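Long-range contacts in BsaWI endonuclease (Geobacillus stearothermophilus, PDB 4ZSF), which is a restriction endonuclease of the PD-(D/E)XK nuclease superfamily, captured here with DNA in a pre-specific complex, and probably cleaves it with the help of metal ions: residues 94-99 with 110-115; 106-111 with 247-252; 144-149 with 160-165; 188-193 with 243-248. All blocks are in the same frame, centred on the assembly; numbering follows the deposited sequence.

Contact 1: residues 94-99 with 110-115; sequences MIKLLG and ILLQKD. With nucleotides of chain B.
Ile-110 packs its CG2 against the CB of Lys-96, 3.9 Å away, and its CD1 against the backbone of the same helix, 4.1 Å from the CA of Gly-99. This is the tight end. A CB on Gly-99 would point at Ile-110 and clash with CD1, so the lack of a side chain is consistent with the methyl's close approach. Leu-146 of the neighbouring strand and Leu-103 also touch Ile-110. Helix segment 94-99 and strand 110-112 run almost antiparallel, their axes at 158°, in the helix-on-sheet layering of the PD-(D/E)XK fold.

The outer side is looser and polar. Lys-96, with CG anti to the backbone N (chi1 175°) and otherwise extended, slides past Ile-110 and crosses Leu-112 at about a right angle, CD lying 3.8 Å from the CG of Leu-112. Its NZ then forms a salt bridge of 2.8 Å to OD2 of Asp-115, on the syn side and 27° out of the carboxylate plane; it also bonds a succinic acid, probably from crystallisation. From the other face of that plane the N of Leu-112, the N-cap residue, gives OD2 a bond of 2.8 Å, as in one half of a capping box. A methionine in place of Lys-96 would probably keep much of the apolar packing but leave Asp-115 without its countercharge. Farther out, Lys-114 lies beside the DNA, its CD 3.2 Å from OP1 of DA13 of chain B. The doubly gripped OD2 implies a carboxylate fixed at the start of helix 113-121, where its negative charge probably suits the helix dipole.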
# COMPACT_ATOMS: atom_id res chain seq x y z
N MET A 94 1.31 -19.10 13.28
CA MET A 94 1.19 -20.52 12.99
C MET A 94 2.58 -21.15 12.72
O MET A 94 2.90 -22.26 13.20
CB MET A 94 0.30 -20.74 11.77
CG MET A 94 0.11 -22.22 11.52
SD MET A 94 -0.90 -22.49 10.02
CE MET A 94 0.40 -22.37 8.82
N ILE A 95 3.37 -20.49 11.87
CA ILE A 95 4.71 -20.96 11.58
C ILE A 95 5.57 -21.02 12.86
O ILE A 95 6.32 -21.98 13.10
CB ILE A 95 5.40 -20.04 10.51
CG1 ILE A 95 4.56 -20.09 9.22
CG2 ILE A 95 6.88 -20.48 10.31
CD1 ILE A 95 4.40 -21.57 8.64
N LYS A 96 5.48 -19.98 13.66
CA LYS A 96 6.24 -19.96 14.92
C LYS A 96 5.82 -21.15 15.79
O LYS A 96 6.70 -21.83 16.34
CB LYS A 96 5.99 -18.66 15.68
CG LYS A 96 6.66 -18.62 17.09
CD LYS A 96 6.33 -17.28 17.77
CE LYS A 96 6.71 -17.33 19.25
NZ LYS A 96 6.13 -16.23 20.07
N LEU A 97 4.51 -21.41 15.91
CA LEU A 97 4.04 -22.50 16.81
C LEU A 97 4.48 -23.87 16.25
O LEU A 97 5.01 -24.72 16.98
CB LEU A 97 2.51 -22.43 16.97
CG LEU A 97 1.73 -23.57 17.62
CD1 LEU A 97 2.00 -23.60 19.10
CD2 LEU A 97 0.23 -23.31 17.40
N LEU A 98 4.32 -24.05 14.95
CA LEU A 98 4.68 -25.30 14.30
C LEU A 98 6.17 -25.52 14.37
O LEU A 98 6.63 -26.59 14.81
CB LEU A 98 4.23 -25.32 12.84
CG LEU A 98 2.70 -25.42 12.67
CD1 LEU A 98 2.39 -25.19 11.17
CD2 LEU A 98 2.08 -26.74 13.18
N GLY A 99 6.93 -24.50 14.01
CA GLY A 99 8.39 -24.59 14.01
C GLY A 99 8.97 -24.82 15.39
O GLY A 99 9.88 -25.65 15.58
N ILE A 110 11.94 -19.78 16.94
CA ILE A 110 11.45 -18.74 16.09
C ILE A 110 10.81 -17.68 16.97
O ILE A 110 10.04 -17.98 17.92
CB ILE A 110 10.40 -19.28 15.07
CG1 ILE A 110 11.11 -20.20 14.05
CG2 ILE A 110 9.66 -18.15 14.41
CD1 ILE A 110 10.11 -20.99 13.17
N LEU A 111 11.11 -16.45 16.62
CA LEU A 111 10.55 -15.27 17.28
C LEU A 111 9.74 -14.43 16.31
O LEU A 111 10.19 -14.19 15.15
CB LEU A 111 11.67 -14.37 17.80
CG LEU A 111 12.75 -15.01 18.65
CD1 LEU A 111 13.80 -13.91 18.88
CD2 LEU A 111 12.14 -15.53 19.94
N LEU A 112 8.61 -13.90 16.77
CA LEU A 112 7.95 -12.81 15.98
C LEU A 112 8.81 -11.57 16.01
O LEU A 112 9.64 -11.39 16.89
CB LEU A 112 6.56 -12.46 16.53
CG LEU A 112 5.64 -13.67 16.65
CD1 LEU A 112 4.43 -13.32 17.59
CD2 LEU A 112 5.11 -14.03 15.24
N GLN A 113 8.66 -10.71 15.02
CA GLN A 113 9.37 -9.42 15.08
C GLN A 113 9.13 -8.73 16.42
O GLN A 113 10.09 -8.23 17.05
CB GLN A 113 8.95 -8.53 13.91
CG GLN A 113 9.51 -7.14 14.01
CD GLN A 113 8.98 -6.24 12.90
OE1 GLN A 113 9.25 -6.47 11.73
NE2 GLN A 113 8.21 -5.22 13.28
N LYS A 114 7.88 -8.69 16.92
CA LYS A 114 7.71 -7.99 18.21
C LYS A 114 8.41 -8.74 19.38
O LYS A 114 8.79 -8.11 20.36
CB LYS A 114 6.22 -7.78 18.54
CG LYS A 114 5.52 -9.04 18.89
CD LYS A 114 4.19 -8.73 19.57
CE LYS A 114 3.22 -9.87 19.38
NZ LYS A 114 2.60 -9.87 18.00
N ASP A 115 8.55 -10.06 19.29
CA ASP A 115 9.31 -10.83 20.30
C ASP A 115 10.78 -10.36 20.30
O ASP A 115 11.39 -10.08 21.34
CB ASP A 115 9.30 -12.35 20.04
CG ASP A 115 7.92 -12.97 20.10
OD1 ASP A 115 7.08 -12.47 20.91
OD2 ASP A 115 7.71 -13.98 19.38
P DA B 13 0.38 -6.13 19.94
OP1 DA B 13 1.48 -7.09 19.74
OP2 DA B 13 -0.78 -6.45 20.81
O5' DA B 13 1.03 -4.78 20.47
C5' DA B 13 1.83 -3.99 19.61
C4' DA B 13 1.84 -2.57 20.13
O4' DA B 13 0.70 -1.84 19.58
C3' DA B 13 1.72 -2.44 21.67
O3' DA B 13 2.53 -1.41 22.14
C2' DA B 13 0.26 -2.04 21.86
C1' DA B 13 0.08 -1.15 20.64
N9 DA B 13 -1.31 -0.86 20.35
C8 DA B 13 -2.40 -1.61 20.73
N7 DA B 13 -3.55 -1.06 20.42
C5 DA B 13 -3.18 0.15 19.85
C6 DA B 13 -3.93 1.19 19.33
N6 DA B 13 -5.27 1.17 19.30
N1 DA B 13 -3.26 2.27 18.85
C2 DA B 13 -1.91 2.26 18.86
N3 DA B 13 -1.11 1.32 19.34
C4 DA B 13 -1.81 0.29 19.82

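Contact 2: residues 106-111 with 247-252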
# COMPACT_ATOMS: atom_id res chain seq x y z
N TYR A 106 16.73 -28.91 19.31
CA TYR A 106 18.04 -28.54 18.82
C TYR A 106 18.51 -27.18 19.31
O TYR A 106 19.41 -26.59 18.71
CB TYR A 106 18.06 -28.53 17.29
CG TYR A 106 17.45 -29.78 16.67
CD1 TYR A 106 18.14 -31.00 16.71
CD2 TYR A 106 16.22 -29.74 16.04
CE1 TYR A 106 17.59 -32.15 16.12
CE2 TYR A 106 15.66 -30.88 15.43
CZ TYR A 106 16.36 -32.08 15.49
OH TYR A 106 15.81 -33.19 14.89
N GLY A 107 17.85 -26.64 20.34
CA GLY A 107 18.30 -25.37 20.93
C GLY A 107 17.92 -24.12 20.13
O GLY A 107 18.56 -23.09 20.26
N MET A 108 16.90 -24.22 19.28
CA MET A 108 16.52 -23.11 18.41
C MET A 108 15.08 -22.68 18.69
O MET A 108 14.24 -23.50 19.12
CB MET A 108 16.70 -23.51 16.92
CG MET A 108 18.19 -23.63 16.55
SD MET A 108 18.33 -24.04 14.78
CE MET A 108 17.95 -25.76 14.85
N ARG A 109 14.77 -21.41 18.40
CA ARG A 109 13.36 -21.02 18.37
C ARG A 109 13.17 -19.85 17.44
O ARG A 109 14.08 -19.06 17.20
CB ARG A 109 12.83 -20.66 19.77
CG ARG A 109 13.62 -19.55 20.42
CD ARG A 109 12.87 -19.21 21.76
NE ARG A 109 13.63 -18.27 22.58
CZ ARG A 109 13.23 -17.83 23.77
NH1 ARG A 109 12.10 -18.29 24.31
NH2 ARG A 109 13.97 -16.97 24.47
N ILE A 110 11.94 -19.78 16.94
CA ILE A 110 11.45 -18.74 16.09
C ILE A 110 10.81 -17.68 16.97
O ILE A 110 10.04 -17.98 17.92
CB ILE A 110 10.40 -19.28 15.07
CG1 ILE A 110 11.11 -20.20 14.05
CG2 ILE A 110 9.66 -18.15 14.41
CD1 ILE A 110 10.11 -20.99 13.17
N LEU A 111 11.11 -16.45 16.62
CA LEU A 111 10.55 -15.27 17.28
C LEU A 111 9.74 -14.43 16.31
O LEU A 111 10.19 -14.19 15.15
CB LEU A 111 11.67 -14.37 17.80
CG LEU A 111 12.75 -15.01 18.65
CD1 LEU A 111 13.80 -13.91 18.88
CD2 LEU A 111 12.14 -15.53 19.94
N GLN A 247 15.45 -29.03 9.31
CA GLN A 247 16.78 -29.65 9.13
C GLN A 247 17.80 -28.62 8.57
O GLN A 247 18.98 -28.61 8.96
CB GLN A 247 16.66 -30.91 8.25
CG GLN A 247 15.81 -32.00 8.94
CD GLN A 247 16.38 -32.38 10.29
OE1 GLN A 247 17.58 -32.61 10.37
NE2 GLN A 247 15.58 -32.33 11.34
N HIS A 248 17.37 -27.72 7.68
CA HIS A 248 18.31 -26.70 7.18
C HIS A 248 18.64 -25.69 8.28
O HIS A 248 19.78 -25.18 8.31
CB HIS A 248 17.77 -26.00 5.93
CG HIS A 248 17.61 -26.92 4.74
ND1 HIS A 248 16.89 -26.58 3.61
CD2 HIS A 248 18.05 -28.19 4.55
CE1 HIS A 248 16.93 -27.58 2.75
NE2 HIS A 248 17.64 -28.57 3.28
N ALA A 249 17.67 -25.38 9.14
CA ALA A 249 17.97 -24.45 10.26
C ALA A 249 19.10 -25.02 11.13
O ALA A 249 19.93 -24.26 11.65
CB ALA A 249 16.75 -24.21 11.12
N ARG A 250 19.10 -26.33 11.34
CA ARG A 250 20.19 -26.96 12.13
C ARG A 250 21.56 -26.68 11.53
O ARG A 250 22.56 -26.36 12.23
CB ARG A 250 19.98 -28.48 12.21
CG ARG A 250 18.78 -28.86 13.09
CD ARG A 250 18.55 -30.37 12.98
NE ARG A 250 19.61 -31.09 13.68
CZ ARG A 250 19.77 -32.41 13.63
NH1 ARG A 250 18.96 -33.12 12.86
NH2 ARG A 250 20.73 -33.00 14.35
N GLU A 251 21.60 -26.83 10.20
CA GLU A 251 22.84 -26.66 9.49
C GLU A 251 23.24 -25.18 9.43
O GLU A 251 24.42 -24.86 9.55
CB GLU A 251 22.76 -27.22 8.07
CG GLU A 251 24.16 -27.28 7.46
CD GLU A 251 24.19 -27.79 6.02
OE1 GLU A 251 23.11 -28.11 5.44
OE2 GLU A 251 25.31 -27.86 5.47
N ALA A 252 22.27 -24.31 9.18
CA ALA A 252 22.51 -22.87 9.14
C ALA A 252 23.07 -22.38 10.49
O ALA A 252 24.01 -21.56 10.54
CB ALA A 252 21.20 -22.13 8.80
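Tyr-106 and Arg-250 lie almost flat on each other, ring and guanidinium planes only 14° apart. The aliphatic part of the arginine sits over the middle of the ring: CD is 3.6 Å from the centroid of Tyr-106 and 4° off its normal, a CH-pi contact. The guanidinium continues across the ring toward one side, where CE1 of Tyr-106 comes within 3.3 Å of CZ of Arg-250. A bend at chi3 of Arg-250 (72°) turns the chain so that both CD and the planar group follow the ring. In the conformer modelled here, one of two for Gln-247, OE1 of that residue accepts from NH1 of Arg-250 at 2.9 Å, in the carbonyl plane and on a lone pair.

Between these residues and the sheet the chain changes direction. Gly-107, with positive phi, is the C-prime residue of a Schellman motif that ends helix 70-103, and strand 108-112, an outermost strand of the mixed sheet within this chain, starts immediately afterwards.

Met-108, the first residue of that strand, reaches toward helix 243-258 and meets Arg-250 at about a right angle. Its CE lies 3.7 Å from CG of Arg-250, while its SD sits 4.0 Å from CB of Ala-249. Val-150 and Leu-103 also pack against Met-108.

Contact 3: residues 144-149 with 160-165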
# COMPACT_ATOMS: atom_id res chain seq x y z
N PHE A 144 11.25 -8.19 7.99
CA PHE A 144 11.09 -9.65 8.19
C PHE A 144 9.94 -9.93 9.13
O PHE A 144 9.76 -9.22 10.10
CB PHE A 144 12.39 -10.22 8.75
CG PHE A 144 13.52 -10.06 7.78
CD1 PHE A 144 13.52 -10.76 6.57
CD2 PHE A 144 14.53 -9.12 8.02
CE1 PHE A 144 14.58 -10.53 5.61
CE2 PHE A 144 15.60 -8.93 7.11
CZ PHE A 144 15.60 -9.58 5.89
N ASP A 145 9.24 -11.04 8.90
CA ASP A 145 8.06 -11.42 9.67
C ASP A 145 8.48 -12.19 10.93
O ASP A 145 7.92 -12.04 12.01
CB ASP A 145 7.18 -12.28 8.76
CG ASP A 145 6.72 -11.49 7.53
OD1 ASP A 145 6.20 -10.35 7.74
OD2 ASP A 145 6.94 -11.94 6.39
N LEU A 146 9.53 -12.98 10.78
CA LEU A 146 9.99 -13.86 11.83
C LEU A 146 11.51 -13.84 11.90
O LEU A 146 12.17 -13.57 10.90
CB LEU A 146 9.54 -15.29 11.55
CG LEU A 146 8.03 -15.53 11.45
CD1 LEU A 146 7.73 -17.01 10.97
CD2 LEU A 146 7.51 -15.31 12.86
N TYR A 147 12.06 -14.19 13.06
CA TYR A 147 13.51 -14.35 13.22
C TYR A 147 13.78 -15.70 13.87
O TYR A 147 12.88 -16.26 14.54
CB TYR A 147 14.10 -13.24 14.08
CG TYR A 147 14.04 -11.89 13.39
CD1 TYR A 147 15.08 -11.49 12.56
CD2 TYR A 147 12.91 -11.08 13.50
CE1 TYR A 147 15.03 -10.24 11.92
CE2 TYR A 147 12.83 -9.83 12.85
CZ TYR A 147 13.91 -9.43 12.05
OH TYR A 147 13.90 -8.17 11.43
N ILE A 148 14.99 -16.24 13.70
CA ILE A 148 15.25 -17.53 14.35
C ILE A 148 16.55 -17.42 15.14
O ILE A 148 17.54 -16.80 14.67
CB ILE A 148 15.25 -18.70 13.34
CG1 ILE A 148 15.46 -20.06 14.04
CG2 ILE A 148 16.26 -18.48 12.16
CD1 ILE A 148 15.14 -21.30 13.09
N THR A 149 16.58 -18.06 16.31
CA THR A 149 17.74 -17.98 17.18
C THR A 149 18.29 -19.33 17.52
O THR A 149 17.58 -20.37 17.38
CB THR A 149 17.42 -17.31 18.53
OG1 THR A 149 16.54 -18.17 19.28
CG2 THR A 149 16.76 -15.94 18.37
N GLY A 160 19.04 -16.01 11.81
CA GLY A 160 18.30 -16.07 10.55
C GLY A 160 17.12 -15.10 10.52
O GLY A 160 16.57 -14.76 11.59
N CYS A 161 16.80 -14.64 9.31
CA CYS A 161 15.71 -13.70 9.02
C CYS A 161 14.75 -14.42 8.08
O CYS A 161 15.17 -15.06 7.10
CB CYS A 161 16.28 -12.47 8.30
SG CYS A 161 17.51 -11.57 9.26
N ILE A 162 13.46 -14.35 8.37
CA ILE A 162 12.47 -15.15 7.68
C ILE A 162 11.30 -14.29 7.18
O ILE A 162 10.70 -13.50 7.95
CB ILE A 162 11.88 -16.23 8.65
CG1 ILE A 162 13.01 -17.16 9.16
CG2 ILE A 162 10.70 -16.98 7.98
CD1 ILE A 162 12.58 -17.89 10.48
N GLN A 163 10.97 -14.44 5.91
CA GLN A 163 9.77 -13.80 5.32
C GLN A 163 8.69 -14.84 5.25
O GLN A 163 8.95 -15.93 4.79
CB GLN A 163 10.07 -13.25 3.96
CG GLN A 163 11.13 -12.08 4.08
CD GLN A 163 11.64 -11.60 2.73
OE1 GLN A 163 11.52 -12.29 1.72
NE2 GLN A 163 12.13 -10.37 2.70
N SER A 164 7.48 -14.55 5.70
CA SER A 164 6.49 -15.63 5.70
C SER A 164 5.22 -15.11 5.12
O SER A 164 4.50 -14.44 5.84
CB SER A 164 6.25 -16.19 7.12
OG SER A 164 5.53 -15.26 7.94
N LYS A 165 4.96 -15.46 3.84
CA LYS A 165 3.93 -14.88 2.98
C LYS A 165 2.79 -15.82 2.63
O LYS A 165 3.04 -17.00 2.34
CB LYS A 165 4.58 -14.42 1.69
CG LYS A 165 5.69 -13.37 1.93
CD LYS A 165 5.27 -12.32 3.00
CE LYS A 165 6.47 -11.41 3.38
NZ LYS A 165 6.14 -10.44 4.47
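Phe-144 has CG anti to the carbonyl carbon (chi1 -63°), and Cys-161 places SG in the same way (chi1 -60°), which brings the ring and the thiol together on one side of an antiparallel beta hairpin, strands 146-152 and 155-165. CB of Cys-161 stands over the ring centre, almost on the normal and 3.5 Å from the centroid of Phe-144. Its SG, also over that face, lies 3.9 Å from CE1 of Tyr-147 as well. On the other side of the sheet Leu-146 and Ile-162 pack CB to CB. Gly-160 pairs with Ile-148, where a CB would run into CG2 of Ile-148.

At the end of the paired region lies a classic beta bulge: Asp-145 and Leu-146 both face Ile-162, whose O accepts from the N of Asp-145 (3.0 Å) and the N of Leu-146 (3.1 Å). OD2 of Asp-145 takes two bonds on different lone pairs, the syn one from NZ of Lys-165 at 2.6 Å and the anti one from the N of Ser-164 at 2.8 Å, the latter nearly straight at 172°. Replacing Asp-145 with an alanine would probably leave the N of Ser-164 and the charge of Lys-165 without their shared partner. The other carboxylate oxygen, OD1, lies near OE2 of the like-charged Glu-92.

Contact 4: residues 188-193 with 243-248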
# COMPACT_ATOMS: atom_id res chain seq x y z
N TRP A 188 21.28 -16.15 7.81
CA TRP A 188 20.44 -17.07 7.00
C TRP A 188 19.21 -16.31 6.58
O TRP A 188 18.56 -15.70 7.42
CB TRP A 188 20.07 -18.24 7.87
CG TRP A 188 19.45 -19.39 7.15
CD1 TRP A 188 19.80 -19.91 5.91
CD2 TRP A 188 18.38 -20.20 7.66
NE1 TRP A 188 19.01 -21.02 5.67
CE2 TRP A 188 18.14 -21.22 6.72
CE3 TRP A 188 17.61 -20.18 8.85
CZ2 TRP A 188 17.16 -22.21 6.93
CZ3 TRP A 188 16.65 -21.15 9.05
CH2 TRP A 188 16.40 -22.13 8.07
N SER A 189 18.87 -16.34 5.29
CA SER A 189 17.72 -15.55 4.86
C SER A 189 16.77 -16.44 4.09
O SER A 189 17.12 -16.95 3.02
CB SER A 189 18.14 -14.34 3.99
OG SER A 189 16.99 -13.61 3.61
N VAL A 190 15.59 -16.68 4.63
CA VAL A 190 14.70 -17.61 3.94
C VAL A 190 13.29 -17.11 3.85
O VAL A 190 12.92 -16.11 4.48
CB VAL A 190 14.69 -19.02 4.64
CG1 VAL A 190 16.09 -19.66 4.54
CG2 VAL A 190 14.22 -18.88 6.09
N ALA A 191 12.48 -17.80 3.02
CA ALA A 191 11.08 -17.41 2.89
C ALA A 191 10.23 -18.66 3.04
O ALA A 191 10.67 -19.74 2.60
CB ALA A 191 10.83 -16.80 1.58
N ILE A 192 9.03 -18.51 3.62
CA ILE A 192 8.08 -19.63 3.75
C ILE A 192 6.85 -19.14 3.06
O ILE A 192 6.37 -18.02 3.39
CB ILE A 192 7.84 -19.94 5.24
CG1 ILE A 192 9.13 -20.52 5.84
CG2 ILE A 192 6.67 -20.96 5.43
CD1 ILE A 192 9.12 -20.68 7.39
N CYS A 193 6.34 -19.94 2.12
CA CYS A 193 5.29 -19.55 1.19
C CYS A 193 4.09 -20.50 1.19
O CYS A 193 4.28 -21.71 1.04
CB CYS A 193 5.87 -19.52 -0.23
SG CYS A 193 7.10 -18.35 -0.54
N GLU A 243 9.68 -29.94 7.64
CA GLU A 243 10.86 -30.74 7.86
C GLU A 243 12.14 -30.19 7.30
O GLU A 243 13.16 -30.12 8.00
CB GLU A 243 10.66 -32.15 7.29
CG GLU A 243 9.57 -32.97 7.96
CD GLU A 243 9.62 -34.45 7.49
OE1 GLU A 243 10.71 -35.11 7.52
OE2 GLU A 243 8.53 -35.00 7.14
N LEU A 244 12.14 -29.85 6.00
CA LEU A 244 13.38 -29.35 5.43
C LEU A 244 13.77 -28.00 6.03
O LEU A 244 14.96 -27.68 6.14
CB LEU A 244 13.29 -29.20 3.89
CG LEU A 244 13.41 -30.56 3.15
CD1 LEU A 244 13.14 -30.34 1.62
CD2 LEU A 244 14.85 -31.20 3.30
N PHE A 245 12.77 -27.20 6.38
CA PHE A 245 13.11 -25.93 7.05
C PHE A 245 13.86 -26.23 8.39
O PHE A 245 14.89 -25.61 8.70
CB PHE A 245 11.83 -25.11 7.32
CG PHE A 245 12.06 -23.92 8.25
CD1 PHE A 245 12.59 -22.74 7.78
CD2 PHE A 245 11.71 -24.02 9.59
CE1 PHE A 245 12.83 -21.65 8.67
CE2 PHE A 245 11.94 -22.97 10.48
CZ PHE A 245 12.48 -21.77 10.02
N VAL A 246 13.31 -27.14 9.18
CA VAL A 246 13.94 -27.48 10.47
C VAL A 246 15.32 -28.09 10.25
O VAL A 246 16.29 -27.68 10.92
CB VAL A 246 13.07 -28.43 11.32
CG1 VAL A 246 13.84 -28.98 12.59
CG2 VAL A 246 11.79 -27.76 11.72
N GLN A 247 15.45 -29.03 9.31
CA GLN A 247 16.78 -29.65 9.13
C GLN A 247 17.80 -28.62 8.57
O GLN A 247 18.98 -28.61 8.96
CB GLN A 247 16.66 -30.91 8.25
CG GLN A 247 15.81 -32.00 8.94
CD GLN A 247 16.38 -32.38 10.29
OE1 GLN A 247 17.58 -32.61 10.37
NE2 GLN A 247 15.58 -32.33 11.34
N HIS A 248 17.37 -27.72 7.68
CA HIS A 248 18.31 -26.70 7.18
C HIS A 248 18.64 -25.69 8.28
O HIS A 248 19.78 -25.18 8.31
CB HIS A 248 17.77 -26.00 5.93
CG HIS A 248 17.61 -26.92 4.74
ND1 HIS A 248 16.89 -26.58 3.61
CD2 HIS A 248 18.05 -28.19 4.55
CE1 HIS A 248 16.93 -27.58 2.75
NE2 HIS A 248 17.64 -28.57 3.28
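Phe-245 receives the CD1 methyl of Ile-192 over one face, a CH-pi contact with CD1 4.2 Å from the ring centroid and 18° off the normal but displaced toward the rim. At its edge, near the ring plane, CG2 of Val-190 comes within 4.0 Å of CE1 of Phe-245. The indole of Trp-188 has the O of His-248 over one face and CG1 of Val-190 over the opposite one, the methyl only 3.3 Å above the plane.

The two aromatic residues are turned nearly parallel, at 25°, yet slid so far apart that they barely overlap: the centroid of the six-membered ring of Trp-188 is 5.5 Å from that of Phe-245. They touch through single carbons, CH2 of Trp-188 lying 3.7 Å from CE1 of Phe-245. Both side chains leave the backbone with CG anti to N, chi1 being close to 180° in each, and the rings fill the space between segment axes whose closest approach is 11.1 Å.

His-248 contributes its CB, 4.0 Å from CZ2 of Trp-188, while its imidazole leads away: ND1 bonds the hydroxyl of Tyr-224, and the ring meets Tyr-236 edge-to-face. Ile-162 of the adjoining strand also touches Val-190, Ile-192 and Phe-245. With strand 188-193 and helix segment 243-248 running nearly antiparallel, this buried apolar layer is consistent with the helix-against-sheet packing of the PD-(D/E)XK fold.

Contacts 3 and 4 are buried, whereas contacts 1 and 2 are only partly so and carry their charged groups toward the outside. Four neighbouring strands tie the set together: contacts 1 and 2 share strand 108-112, contact 3 pairs the next two, and contact 4 uses strand 188-193 beyond them. Probable backbone hydrogen bonds link these steps, Leu-111 N to Tyr-147 O (2.7 Å) and Cys-161 N to Trp-188 O (2.8 Å). Contacts 2 and 4 use overlapping parts of helix 243-258. Chemistry follows place: strand pairing dominates contact 3 and apolar ring packing contact 4, contacts 1 and 3 each hold an aspartate-lysine salt bridge, and contact 2 lays an arginine over a tyrosine ring in a CH-pi contact.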